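Local coordinates for extracellular solute-binding protein family 5 (Brucella melitensis, PDB 4ONY) that probably binds peptides or related solutes in the periplasm and delivers them to an ABC transporter for uptake, at residues A[155-160]-A[179-184]. Sequence-based numbering, arbitrary orientation.
Sequences MSRVAK and REFPML
The contact joins the start of a β-hairpin to the helix that follows it, with F181 of helix 181-187 reaching toward R157 and V158. R157 ends a 3-10 turn, and strand 158-165 begins directly after it. The main contact is a CH-pi interaction. CB of R157 sits over one face of the F181 ring, 3.7 Å from the ring centroid and offset toward the rim. Its closest ring atom is CE2, at 3.5 Å from R157 CB. F181 reaches across because its CG is anti to the backbone N (chi1 -165°). The R157 chain bends at chi2 and chi3 and carries its guanidinium past the rim of the ring, so that F181 CE1 lies over one guanidinium face, offset toward the rim. The two planes are 38° apart, so this is not a flat stack, and R157 NH1 stays 3.9 Å from F181 CE1. V158 meets the ring at its edge, with CG2 4.1 Å from CE2 of F181. The guanidinium is held from its own side of the contact. R157 NE donates to S156 OG at 3.1 Å, nearly straight and close to the guanidinium plane, and NH2 bonds to S153 O. F173, on the partner strand 168-173, meets the F181 ring nearly perpendicularly. F181 is buried and packs the helix against one end of the hairpin 158-165/168-173, part of the antiparallel sheet in this family 5 solute-binding fold.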
# COMPACT_ATOMS: atom_id res chain seq x y z
N MET A 155 -4.10 -16.67 -16.63
CA MET A 155 -4.71 -17.76 -17.36
C MET A 155 -4.65 -19.11 -16.65
O MET A 155 -5.49 -19.94 -16.90
CB MET A 155 -4.15 -17.87 -18.79
CG MET A 155 -4.65 -16.78 -19.72
SD MET A 155 -6.43 -16.72 -19.97
CE MET A 155 -6.65 -18.24 -20.91
N SER A 156 -3.70 -19.32 -15.73
CA SER A 156 -3.68 -20.56 -14.91
C SER A 156 -4.94 -20.73 -14.08
O SER A 156 -5.26 -21.85 -13.63
CB SER A 156 -2.48 -20.54 -13.99
OG SER A 156 -2.63 -19.53 -12.97
N ARG A 157 -5.67 -19.62 -13.88
CA ARG A 157 -6.99 -19.64 -13.22
C ARG A 157 -8.20 -19.64 -14.15
O ARG A 157 -9.36 -19.66 -13.67
CB ARG A 157 -7.12 -18.40 -12.32
CG ARG A 157 -7.06 -18.68 -10.84
CD ARG A 157 -5.76 -19.33 -10.42
NE ARG A 157 -4.63 -18.55 -10.86
CZ ARG A 157 -4.20 -17.45 -10.27
NH1 ARG A 157 -4.81 -16.99 -9.19
NH2 ARG A 157 -3.12 -16.83 -10.74
N VAL A 158 -7.97 -19.58 -15.45
CA VAL A 158 -9.06 -19.39 -16.39
C VAL A 158 -9.30 -20.66 -17.18
O VAL A 158 -8.40 -21.16 -17.84
CB VAL A 158 -8.76 -18.23 -17.38
CG1 VAL A 158 -9.84 -18.11 -18.43
CG2 VAL A 158 -8.60 -16.91 -16.62
N ALA A 159 -10.51 -21.20 -17.12
CA ALA A 159 -10.84 -22.38 -17.92
C ALA A 159 -11.05 -22.03 -19.37
O ALA A 159 -10.63 -22.75 -20.24
CB ALA A 159 -12.09 -23.09 -17.37
N LYS A 160 -11.74 -20.93 -19.63
CA LYS A 160 -12.09 -20.54 -20.98
C LYS A 160 -12.24 -19.02 -21.02
O LYS A 160 -12.71 -18.40 -20.06
CB LYS A 160 -13.41 -21.20 -21.44
N ARG A 179 -12.59 -15.79 -4.86
CA ARG A 179 -13.56 -14.75 -5.00
C ARG A 179 -12.95 -13.41 -5.36
O ARG A 179 -13.61 -12.62 -6.03
CB ARG A 179 -14.43 -14.66 -3.75
CG ARG A 179 -15.42 -15.84 -3.67
CD ARG A 179 -16.34 -15.71 -2.48
NE ARG A 179 -17.17 -14.54 -2.62
CZ ARG A 179 -18.24 -14.42 -3.42
NH1 ARG A 179 -18.72 -15.45 -4.14
NH2 ARG A 179 -18.86 -13.26 -3.46
N GLU A 180 -11.69 -13.17 -4.99
CA GLU A 180 -10.99 -11.96 -5.43
C GLU A 180 -10.59 -11.98 -6.92
O GLU A 180 -10.51 -10.94 -7.54
CB GLU A 180 -9.71 -11.74 -4.61
CG GLU A 180 -9.00 -10.42 -4.86
CD GLU A 180 -7.49 -10.48 -4.64
OE1 GLU A 180 -6.87 -11.54 -4.84
OE2 GLU A 180 -6.91 -9.44 -4.33
N PHE A 181 -10.39 -13.16 -7.52
CA PHE A 181 -9.81 -13.23 -8.86
C PHE A 181 -10.53 -12.43 -9.95
O PHE A 181 -9.89 -11.75 -10.76
CB PHE A 181 -9.63 -14.68 -9.35
CG PHE A 181 -8.72 -14.78 -10.55
CD1 PHE A 181 -7.41 -14.40 -10.44
CD2 PHE A 181 -9.21 -15.14 -11.78
CE1 PHE A 181 -6.56 -14.46 -11.52
CE2 PHE A 181 -8.37 -15.20 -12.89
CZ PHE A 181 -7.03 -14.86 -12.75
N PRO A 182 -11.87 -12.46 -9.99
CA PRO A 182 -12.50 -11.64 -11.01
C PRO A 182 -12.21 -10.17 -10.85
O PRO A 182 -12.18 -9.47 -11.86
CB PRO A 182 -14.00 -11.90 -10.81
CG PRO A 182 -14.06 -13.22 -10.12
CD PRO A 182 -12.83 -13.28 -9.26
N MET A 183 -12.01 -9.69 -9.62
CA MET A 183 -11.56 -8.32 -9.41
C MET A 183 -10.25 -8.01 -10.16
O MET A 183 -10.03 -6.88 -10.58
CB MET A 183 -11.35 -7.98 -7.93
CG MET A 183 -12.50 -8.34 -6.99
SD MET A 183 -14.05 -7.51 -7.36
CE MET A 183 -13.61 -5.82 -6.98
N LEU A 184 -9.37 -9.00 -10.28
CA LEU A 184 -8.04 -8.80 -10.85
C LEU A 184 -8.14 -8.76 -12.38
O LEU A 184 -7.42 -8.02 -13.04
CB LEU A 184 -7.09 -9.90 -10.39
CG LEU A 184 -6.92 -10.06 -8.88
CD1 LEU A 184 -5.90 -11.14 -8.53
CD2 LEU A 184 -6.45 -8.73 -8.29